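Type VI secretion system component (Escherichia coli O6, PDB 2P5Z) is a component of the type VI secretion system that resembles the phage T4 tail proteins gp27 and gp5 and probably forms part of a tail-like injection apparatus. Local coordinates at residues F150-S156 / V198-D204; E304-N308 / Y371-L377. All coordinates share one frame; numbering follows the deposited sequence.

Contact 1 of 2, residues F150-S156 / V198-D204; sequences FVFNLKS and VIEFYDD
Phe201 and Phe152 lie side by side on neighbouring parallel strands, their rings in an offset stack with centroids 4.3 Å apart and planes 8° from parallel. Followed outward, Phe201 begins with CB beside Phe152 CD1, and CG lies against Phe152 CE1. CD2 sits 3.5 Å from Phe152 CE1 and has Val151 O at the ring edge, while CE2 runs on to Phe152 CZ. Ile199 CG2 covers the opposite face of the Phe201 ring. Both rings have CG beside the backbone N (chi1 -59° in Phe201, -72° in Phe152), which sends them the same way. In the backbones, Val151 N donates to Ile199 O and Val151 O receives Phe201 N; Asn153 N donates to Phe201 O. Past the strands, Asp203 OD1 accepts Lys155 N at 2.8 Å and OD2 accepts Ser156 N in a longer bond at 3.2 Å, both on the syn side. OD2 is also bonded by Tyr158. A water joins Asn153 O, Asp203 N and Asp204 OD1, the last also held by Ser206. Pro132 of helix 131-140 touches Phe152 and Leu154. Strand 150-153 forms the edge of a three-stranded mixed sheet, parallel to central strand 196-202, within the phage baseplate hub region.

Contact 2 of 2, residues E304-N308 / Y371-L377; sequences ERYLN and YGYRPAL
Asn308 fastens the last turn of helix 298-308 to the loop by using both ends of its amide. ND2 gives one hydrogen to Gly372 O at 2.7 Å, in the amide plane, and another to Glu304 O, which also accepts Asn308 N from the opposite face of the carbonyl. OD1 receives Arg374 N at 3.1 Å from above its carbonyl plane. Next to the amide, Leu307 CB stands over the centre of the Tyr371 ring in a CH-pi contact, 3.8 Å from the centroid, while Asn308 ND2 meets the edge of the same ring. Glu304, one turn earlier, is held by Arg374 in a side-on salt bridge, NE at 2.8 Å and NH2 at 3.0 Å both reaching OE1 from one face of the carboxylate; Gly372 N adds a weak bond to that oxygen. Here a helix that precedes strand 311-317 packs on an irregular segment following strand 359-366, in a chain related to the phage baseplate hub proteins. Arg374 NH1 continues to Gly183 O, and Tyr373 turns its ring edge-to-face with Trp185. Toward the exposed Leu377 the contact opens to solvent. Arg305, bent at chi3 (-65°), presents one guanidinium face to Leu377 CD2, its NH1 bonded to Ser180 O. Its NE reaches Pro375 O only weakly, at 3.4 Å, and a water bridges the pair, accepting from NE and donating to Pro375 O.

How the contacts relate
From the N terminus, the chain passes through strand 150-153, then strand 161-166, helix 171-182 and strand 185-191 before strand 196-202 returns to close contact 1 across 41 intervening residues. Contact 2 opens later, at helix 298-308, and closes after the strands up to 359-366, when the loop 371-377 comes back against that helix. The two closures follow in series, neither nesting nor crossing, with centres about 16 Å apart. They nevertheless touch: Asp203 O and Arg374 NH1 lie 2.8 Å apart. This probable hydrogen bond would link the end of the three-stranded sheet to the loop 371-377, which contact 2 ties to helix 298-308 and which runs on toward strand 387-391.

Contact 1 of 2, residues F150-S156 / V198-D204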
ATOM      1  N   PHE A 150       9.343  13.473 -29.668  1.00 47.18           N
ATOM      2  CA  PHE A 150       8.048  12.770 -29.530  1.00 45.14           C
ATOM      3  C   PHE A 150       7.233  12.957 -30.789  1.00 45.32           C
ATOM      4  O   PHE A 150       7.517  13.864 -31.544  1.00 49.75           O
ATOM      5  CB  PHE A 150       7.229  13.296 -28.345  1.00 49.54           C
ATOM      6  CG  PHE A 150       6.833  14.755 -28.464  1.00 49.94           C
ATOM      7  CD1 PHE A 150       7.675  15.757 -27.985  1.00 49.18           C
ATOM      8  CD2 PHE A 150       5.617  15.123 -29.029  1.00 49.35           C
ATOM      9  CE1 PHE A 150       7.330  17.082 -28.083  1.00 48.42           C
ATOM     10  CE2 PHE A 150       5.271  16.455 -29.132  1.00 51.13           C
ATOM     11  CZ  PHE A 150       6.131  17.435 -28.657  1.00 47.75           C
ATOM     12  N   VAL A 151       6.195  12.144 -30.983  1.00 45.31           N
ATOM     13  CA  VAL A 151       5.363  12.157 -32.188  1.00 48.75           C
ATOM     14  C   VAL A 151       4.022  11.514 -31.832  1.00 51.29           C
ATOM     15  O   VAL A 151       3.998  10.503 -31.131  1.00 51.50           O
ATOM     16  CB  VAL A 151       6.025  11.349 -33.368  1.00 54.42           C
ATOM     17  CG1 VAL A 151       4.991  10.788 -34.346  1.00 53.47           C
ATOM     18  CG2 VAL A 151       6.994  12.199 -34.162  1.00 59.00           C
ATOM     19  N   PHE A 152       2.918  12.099 -32.307  1.00 50.19           N
ATOM     20  CA  PHE A 152       1.586  11.530 -32.128  1.00 53.16           C
ATOM     21  C   PHE A 152       1.115  10.916 -33.434  1.00 56.62           C
ATOM     22  O   PHE A 152       1.180  11.574 -34.462  1.00 63.79           O
ATOM     23  CB  PHE A 152       0.585  12.621 -31.717  1.00 50.75           C
ATOM     24  CG  PHE A 152       0.767  13.117 -30.317  1.00 49.54           C
ATOM     25  CD1 PHE A 152       0.056  12.546 -29.270  1.00 50.47           C
ATOM     26  CD2 PHE A 152       1.641  14.146 -30.037  1.00 46.74           C
ATOM     27  CE1 PHE A 152       0.224  12.993 -27.969  1.00 49.04           C
ATOM     28  CE2 PHE A 152       1.817  14.588 -28.741  1.00 47.91           C
ATOM     29  CZ  PHE A 152       1.103  14.020 -27.708  1.00 48.68           C
ATOM     30  N   ASN A 153       0.650   9.667 -33.407  1.00 58.28           N
ATOM     31  CA  ASN A 153       0.033   9.039 -34.586  1.00 61.42           C
ATOM     32  C   ASN A 153      -1.312   8.455 -34.178  1.00 62.76           C
ATOM     33  O   ASN A 153      -1.524   7.237 -34.185  1.00 61.87           O
ATOM     34  CB  ASN A 153       0.909   7.939 -35.215  1.00 66.25           C
ATOM     35  CG  ASN A 153       2.384   8.319 -35.301  1.00 71.35           C
ATOM     36  OD1 ASN A 153       2.814   9.000 -36.236  1.00 73.46           O
ATOM     37  ND2 ASN A 153       3.169   7.862 -34.327  1.00 72.66           N
ATOM     38  N   LEU A 154      -2.228   9.336 -33.814  1.00 63.24           N
ATOM     39  CA  LEU A 154      -3.504   8.901 -33.298  1.00 63.85           C
ATOM     40  C   LEU A 154      -4.472   8.668 -34.447  1.00 66.13           C
ATOM     41  O   LEU A 154      -4.434   9.377 -35.453  1.00 65.74           O
ATOM     42  CB  LEU A 154      -4.018   9.937 -32.311  1.00 62.70           C
ATOM     43  CG  LEU A 154      -2.989  10.212 -31.212  1.00 63.23           C
ATOM     44  CD1 LEU A 154      -3.478  11.305 -30.319  1.00 60.34           C
ATOM     45  CD2 LEU A 154      -2.682   8.949 -30.392  1.00 64.16           C
ATOM     46  N   LYS A 155      -5.307   7.644 -34.321  1.00 66.62           N
ATOM     47  CA  LYS A 155      -6.281   7.358 -35.362  1.00 69.18           C
ATOM     48  C   LYS A 155      -7.617   7.986 -35.004  1.00 70.14           C
ATOM     49  O   LYS A 155      -8.286   8.560 -35.867  1.00 72.53           O
ATOM     50  CB  LYS A 155      -6.434   5.849 -35.589  1.00 70.85           C
ATOM     51  CG  LYS A 155      -5.361   5.248 -36.482  1.00 71.39           C
ATOM     52  CD  LYS A 155      -5.503   5.683 -37.931  1.00 72.78           C
ATOM     53  CE  LYS A 155      -4.163   5.619 -38.645  1.00 71.17           C
ATOM     54  NZ  LYS A 155      -3.239   6.646 -38.095  1.00 68.21           N
ATOM     55  N   SER A 156      -7.994   7.879 -33.733  1.00 67.00           N
ATOM     56  CA  SER A 156      -9.197   8.529 -33.229  1.00 67.93           C
ATOM     57  C   SER A 156      -9.044  10.045 -33.077  1.00 69.87           C
ATOM     58  O   SER A 156      -7.929  10.572 -33.033  1.00 68.92           O
ATOM     59  CB  SER A 156      -9.618   7.911 -31.900  1.00 66.13           C
ATOM     60  OG  SER A 156     -10.269   6.679 -32.118  1.00 60.91           O
ATOM     61  N   VAL A 198      12.798   8.656 -28.700  1.00 45.48           N
ATOM     62  CA  VAL A 198      11.619   9.349 -29.195  1.00 41.13           C
ATOM     63  C   VAL A 198      10.382   8.643 -28.636  1.00 45.73           C
ATOM     64  O   VAL A 198      10.243   7.426 -28.810  1.00 45.91           O
ATOM     65  CB  VAL A 198      11.560   9.282 -30.760  1.00 39.22           C
ATOM     66  CG1 VAL A 198      10.275   9.878 -31.295  1.00 36.62           C
ATOM     67  CG2 VAL A 198      12.789   9.956 -31.405  1.00 35.24           C
ATOM     68  N   ILE A 199       9.495   9.394 -27.967  1.00 44.76           N
ATOM     69  CA  ILE A 199       8.206   8.877 -27.478  1.00 41.27           C
ATOM     70  C   ILE A 199       7.161   8.838 -28.581  1.00 43.09           C
ATOM     71  O   ILE A 199       6.817   9.855 -29.150  1.00 49.32           O
ATOM     72  CB  ILE A 199       7.616   9.792 -26.389  1.00 42.99           C
ATOM     73  CG1 ILE A 199       8.659  10.107 -25.311  1.00 43.73           C
ATOM     74  CG2 ILE A 199       6.339   9.186 -25.806  1.00 36.73           C
ATOM     75  CD1 ILE A 199       8.278  11.275 -24.448  1.00 42.58           C
ATOM     76  N   GLU A 200       6.615   7.677 -28.885  1.00 41.86           N
ATOM     77  CA  GLU A 200       5.622   7.633 -29.922  1.00 38.65           C
ATOM     78  C   GLU A 200       4.315   7.247 -29.321  1.00 42.23           C
ATOM     79  O   GLU A 200       4.230   6.223 -28.667  1.00 49.06           O
ATOM     80  CB  GLU A 200       6.027   6.649 -31.013  1.00 41.86           C
ATOM     81  CG  GLU A 200       7.457   6.863 -31.482  1.00 47.42           C
ATOM     82  CD  GLU A 200       7.802   6.052 -32.692  1.00 53.55           C
ATOM     83  OE1 GLU A 200       7.069   5.081 -32.985  1.00 55.17           O
ATOM     84  OE2 GLU A 200       8.817   6.394 -33.345  1.00 57.54           O
ATOM     85  N   PHE A 201       3.295   8.067 -29.555  1.00 41.81           N
ATOM     86  CA  PHE A 201       1.960   7.833 -29.021  1.00 38.15           C
ATOM     87  C   PHE A 201       1.067   7.202 -30.077  1.00 40.39           C
ATOM     88  O   PHE A 201       1.157   7.547 -31.263  1.00 41.61           O
ATOM     89  CB  PHE A 201       1.319   9.145 -28.559  1.00 32.82           C
ATOM     90  CG  PHE A 201       2.095   9.882 -27.476  1.00 31.99           C
ATOM     91  CD1 PHE A 201       1.855   9.620 -26.123  1.00 31.19           C
ATOM     92  CD2 PHE A 201       3.014  10.869 -27.808  1.00 29.24           C
ATOM     93  CE1 PHE A 201       2.527  10.314 -25.120  1.00 27.74           C
ATOM     94  CE2 PHE A 201       3.695  11.567 -26.812  1.00 32.04           C
ATOM     95  CZ  PHE A 201       3.442  11.285 -25.453  1.00 30.82           C
ATOM     96  N   TYR A 202       0.202   6.280 -29.650  1.00 41.03           N
ATOM     97  CA  TYR A 202      -0.747   5.612 -30.544  1.00 41.40           C
ATOM     98  C   TYR A 202      -1.997   5.267 -29.760  1.00 44.12           C
ATOM     99  O   TYR A 202      -1.948   5.181 -28.529  1.00 40.44           O
ATOM    100  CB  TYR A 202      -0.191   4.285 -31.074  1.00 46.15           C
ATOM    101  CG  TYR A 202       1.126   4.354 -31.790  1.00 46.55           C
ATOM    102  CD1 TYR A 202       1.195   4.731 -33.128  1.00 46.87           C
ATOM    103  CD2 TYR A 202       2.301   4.051 -31.130  1.00 44.85           C
ATOM    104  CE1 TYR A 202       2.395   4.774 -33.794  1.00 46.31           C
ATOM    105  CE2 TYR A 202       3.505   4.111 -31.776  1.00 47.02           C
ATOM    106  CZ  TYR A 202       3.549   4.469 -33.108  1.00 48.35           C
ATOM    107  OH  TYR A 202       4.763   4.547 -33.747  1.00 49.69           O
ATOM    108  N   ASP A 203      -3.092   5.028 -30.481  1.00 46.63           N
ATOM    109  CA  ASP A 203      -4.347   4.607 -29.883  1.00 51.32           C
ATOM    110  C   ASP A 203      -4.971   3.342 -30.486  1.00 53.13           C
ATOM    111  O   ASP A 203      -6.038   2.886 -30.028  1.00 47.39           O
ATOM    112  CB  ASP A 203      -5.367   5.758 -29.821  1.00 56.10           C
ATOM    113  CG  ASP A 203      -5.672   6.405 -31.183  1.00 61.28           C
ATOM    114  OD1 ASP A 203      -5.604   5.743 -32.239  1.00 61.47           O
ATOM    115  OD2 ASP A 203      -6.034   7.612 -31.182  1.00 63.98           O
ATOM    116  N   ASP A 204      -4.319   2.775 -31.500  1.00 55.03           N
ATOM    117  CA  ASP A 204      -4.816   1.528 -32.090  1.00 61.73           C
ATOM    118  C   ASP A 204      -3.728   0.583 -32.597  1.00 64.79           C
ATOM    119  O   ASP A 204      -2.533   0.907 -32.579  1.00 68.13           O
ATOM    120  CB  ASP A 204      -5.833   1.812 -33.208  1.00 62.63           C
ATOM    121  CG  ASP A 204      -5.178   2.243 -34.511  1.00 66.13           C
ATOM    122  OD1 ASP A 204      -4.082   2.860 -34.494  1.00 67.37           O
ATOM    123  OD2 ASP A 204      -5.770   1.968 -35.571  1.00 68.24           O
TER
HETATM  124  O   HOH W   1      -2.697   4.786 -33.386  1.00 55.34           O

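Contact 2 of 2, residues E304-N308 / Y371-L377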
ATOM      1  N   GLU A 304     -11.995  -3.088 -23.774  1.00 65.23           N
ATOM      2  CA  GLU A 304     -10.703  -3.464 -24.337  1.00 64.44           C
ATOM      3  C   GLU A 304      -9.629  -3.630 -23.250  1.00 65.83           C
ATOM      4  O   GLU A 304      -8.748  -4.489 -23.361  1.00 69.46           O
ATOM      5  CB  GLU A 304     -10.245  -2.444 -25.381  1.00 62.69           C
ATOM      6  CG  GLU A 304     -11.084  -2.397 -26.655  1.00 63.92           C
ATOM      7  CD  GLU A 304     -10.421  -1.617 -27.804  1.00 67.81           C
ATOM      8  OE1 GLU A 304      -9.224  -1.249 -27.711  1.00 70.41           O
ATOM      9  OE2 GLU A 304     -11.100  -1.373 -28.821  1.00 70.76           O
ATOM     10  N   ARG A 305      -9.719  -2.821 -22.197  1.00 64.09           N
ATOM     11  CA  ARG A 305      -8.816  -2.918 -21.056  1.00 64.44           C
ATOM     12  C   ARG A 305      -9.058  -4.203 -20.262  1.00 65.60           C
ATOM     13  O   ARG A 305      -8.113  -4.789 -19.737  1.00 66.89           O
ATOM     14  CB  ARG A 305      -8.957  -1.683 -20.151  1.00 63.81           C
ATOM     15  CG  ARG A 305      -7.806  -1.467 -19.169  1.00 63.78           C
ATOM     16  CD  ARG A 305      -8.080  -0.316 -18.191  1.00 66.53           C
ATOM     17  NE  ARG A 305      -8.158   0.985 -18.863  1.00 69.99           N
ATOM     18  CZ  ARG A 305      -9.198   1.818 -18.811  1.00 69.77           C
ATOM     19  NH1 ARG A 305      -9.145   2.964 -19.476  1.00 71.29           N
ATOM     20  NH2 ARG A 305     -10.282   1.522 -18.100  1.00 66.39           N
ATOM     21  N   TYR A 306     -10.321  -4.637 -20.181  1.00 69.01           N
ATOM     22  CA  TYR A 306     -10.675  -5.906 -19.523  1.00 67.82           C
ATOM     23  C   TYR A 306     -10.150  -7.098 -20.309  1.00 63.18           C
ATOM     24  O   TYR A 306      -9.606  -8.036 -19.725  1.00 60.19           O
ATOM     25  CB  TYR A 306     -12.186  -6.043 -19.301  1.00 74.80           C
ATOM     26  CG  TYR A 306     -12.693  -5.313 -18.075  1.00 78.82           C
ATOM     27  CD1 TYR A 306     -11.922  -5.245 -16.908  1.00 80.48           C
ATOM     28  CD2 TYR A 306     -13.952  -4.701 -18.070  1.00 79.19           C
ATOM     29  CE1 TYR A 306     -12.385  -4.574 -15.774  1.00 80.20           C
ATOM     30  CE2 TYR A 306     -14.425  -4.034 -16.944  1.00 79.13           C
ATOM     31  CZ  TYR A 306     -13.637  -3.975 -15.801  1.00 79.49           C
ATOM     32  OH  TYR A 306     -14.102  -3.317 -14.683  1.00 80.19           O
ATOM     33  N   LEU A 307     -10.295  -7.032 -21.630  1.00 59.01           N
ATOM     34  CA  LEU A 307      -9.746  -8.027 -22.545  1.00 56.66           C
ATOM     35  C   LEU A 307      -8.205  -8.088 -22.470  1.00 60.75           C
ATOM     36  O   LEU A 307      -7.622  -9.174 -22.547  1.00 65.34           O
ATOM     37  CB  LEU A 307     -10.221  -7.744 -23.972  1.00 54.10           C
ATOM     38  CG  LEU A 307     -11.455  -8.485 -24.528  1.00 56.45           C
ATOM     39  CD1 LEU A 307     -12.467  -8.931 -23.471  1.00 53.14           C
ATOM     40  CD2 LEU A 307     -12.148  -7.667 -25.621  1.00 54.38           C
ATOM     41  N   ASN A 308      -7.568  -6.929 -22.285  1.00 59.26           N
ATOM     42  CA  ASN A 308      -6.123  -6.847 -22.098  1.00 57.78           C
ATOM     43  C   ASN A 308      -5.618  -7.684 -20.924  1.00 57.79           C
ATOM     44  O   ASN A 308      -4.638  -8.411 -21.058  1.00 58.65           O
ATOM     45  CB  ASN A 308      -5.651  -5.381 -21.954  1.00 55.16           C
ATOM     46  CG  ASN A 308      -5.244  -4.755 -23.294  1.00 56.23           C
ATOM     47  OD1 ASN A 308      -4.062  -4.491 -23.539  1.00 54.93           O
ATOM     48  ND2 ASN A 308      -6.223  -4.539 -24.177  1.00 53.82           N
ATOM     49  N   TYR A 371     -10.066  -5.898 -30.614  1.00 83.42           N
ATOM     50  CA  TYR A 371      -9.537  -5.027 -29.551  1.00 80.43           C
ATOM     51  C   TYR A 371      -8.058  -4.723 -29.735  1.00 77.45           C
ATOM     52  O   TYR A 371      -7.397  -5.363 -30.545  1.00 78.47           O
ATOM     53  CB  TYR A 371      -9.818  -5.555 -28.139  1.00 84.46           C
ATOM     54  CG  TYR A 371      -8.949  -6.674 -27.627  1.00 86.59           C
ATOM     55  CD1 TYR A 371      -9.148  -7.981 -28.056  1.00 87.48           C
ATOM     56  CD2 TYR A 371      -7.978  -6.440 -26.662  1.00 86.56           C
ATOM     57  CE1 TYR A 371      -8.381  -9.018 -27.570  1.00 86.42           C
ATOM     58  CE2 TYR A 371      -7.205  -7.476 -26.165  1.00 87.46           C
ATOM     59  CZ  TYR A 371      -7.413  -8.766 -26.628  1.00 86.90           C
ATOM     60  OH  TYR A 371      -6.659  -9.817 -26.149  1.00 87.79           O
ATOM     61  N   GLY A 372      -7.555  -3.735 -28.990  1.00 72.05           N
ATOM     62  CA  GLY A 372      -6.148  -3.317 -29.061  1.00 61.67           C
ATOM     63  C   GLY A 372      -5.520  -3.188 -27.682  1.00 57.74           C
ATOM     64  O   GLY A 372      -6.173  -3.470 -26.670  1.00 53.68           O
ATOM     65  N   TYR A 373      -4.249  -2.779 -27.633  1.00 55.93           N
ATOM     66  CA  TYR A 373      -3.574  -2.590 -26.347  1.00 53.09           C
ATOM     67  C   TYR A 373      -4.141  -1.366 -25.644  1.00 53.12           C
ATOM     68  O   TYR A 373      -4.442  -0.369 -26.294  1.00 56.38           O
ATOM     69  CB  TYR A 373      -2.044  -2.463 -26.493  1.00 50.63           C
ATOM     70  CG  TYR A 373      -1.366  -2.087 -25.187  1.00 50.63           C
ATOM     71  CD1 TYR A 373      -1.162  -3.027 -24.180  1.00 46.98           C
ATOM     72  CD2 TYR A 373      -0.981  -0.771 -24.938  1.00 49.32           C
ATOM     73  CE1 TYR A 373      -0.569  -2.661 -22.967  1.00 46.92           C
ATOM     74  CE2 TYR A 373      -0.405  -0.405 -23.744  1.00 47.20           C
ATOM     75  CZ  TYR A 373      -0.198  -1.341 -22.766  1.00 47.92           C
ATOM     76  OH  TYR A 373       0.386  -0.922 -21.590  1.00 50.81           O
ATOM     77  N   ARG A 374      -4.297  -1.464 -24.324  1.00 49.72           N
ATOM     78  CA  ARG A 374      -4.758  -0.372 -23.482  1.00 50.63           C
ATOM     79  C   ARG A 374      -4.001  -0.461 -22.161  1.00 49.33           C
ATOM     80  O   ARG A 374      -3.926  -1.539 -21.573  1.00 56.39           O
ATOM     81  CB  ARG A 374      -6.265  -0.486 -23.180  1.00 51.46           C
ATOM     82  CG  ARG A 374      -7.214  -0.432 -24.375  1.00 51.87           C
ATOM     83  CD  ARG A 374      -7.214   0.913 -25.105  1.00 50.61           C
ATOM     84  NE  ARG A 374      -7.737   0.750 -26.461  1.00 46.28           N
ATOM     85  CZ  ARG A 374      -7.431   1.538 -27.488  1.00 50.29           C
ATOM     86  NH1 ARG A 374      -6.580   2.565 -27.333  1.00 45.26           N
ATOM     87  NH2 ARG A 374      -7.965   1.288 -28.685  1.00 50.28           N
ATOM     88  N   PRO A 375      -3.445   0.662 -21.679  1.00 45.44           N
ATOM     89  CA  PRO A 375      -2.696   0.659 -20.429  1.00 43.07           C
ATOM     90  C   PRO A 375      -3.596   0.598 -19.216  1.00 45.16           C
ATOM     91  O   PRO A 375      -4.796   0.839 -19.321  1.00 45.12           O
ATOM     92  CB  PRO A 375      -1.961   2.013 -20.446  1.00 41.05           C
ATOM     93  CG  PRO A 375      -2.207   2.597 -21.788  1.00 41.36           C
ATOM     94  CD  PRO A 375      -3.448   1.988 -22.310  1.00 45.91           C
ATOM     95  N   ALA A 376      -3.007   0.283 -18.069  1.00 46.31           N
ATOM     96  CA  ALA A 376      -3.721   0.329 -16.816  1.00 48.76           C
ATOM     97  C   ALA A 376      -4.176   1.763 -16.504  1.00 53.51           C
ATOM     98  O   ALA A 376      -3.467   2.746 -16.755  1.00 55.27           O
ATOM     99  CB  ALA A 376      -2.853  -0.238 -15.669  1.00 44.88           C
ATOM    100  N   LEU A 377      -5.385   1.842 -15.969  1.00 56.18           N
ATOM    101  CA  LEU A 377      -6.047   3.061 -15.589  1.00 52.64           C
ATOM    102  C   LEU A 377      -5.374   3.593 -14.321  1.00 53.01           C
ATOM    103  O   LEU A 377      -5.390   2.916 -13.300  1.00 51.27           O
ATOM    104  CB  LEU A 377      -7.494   2.671 -15.311  1.00 55.21           C
ATOM    105  CG  LEU A 377      -8.731   3.558 -15.333  1.00 57.27           C
ATOM    106  CD1 LEU A 377      -8.941   4.190 -13.959  1.00 59.09           C
ATOM    107  CD2 LEU A 377      -8.648   4.584 -16.446  1.00 57.30           C
TER
HETATM  108  O   HOH W   2      -6.632   2.134 -20.803  1.00 44.88           O
HETATM  109  O   HOH W   3      -5.293  -9.987 -23.293  1.00 57.35           O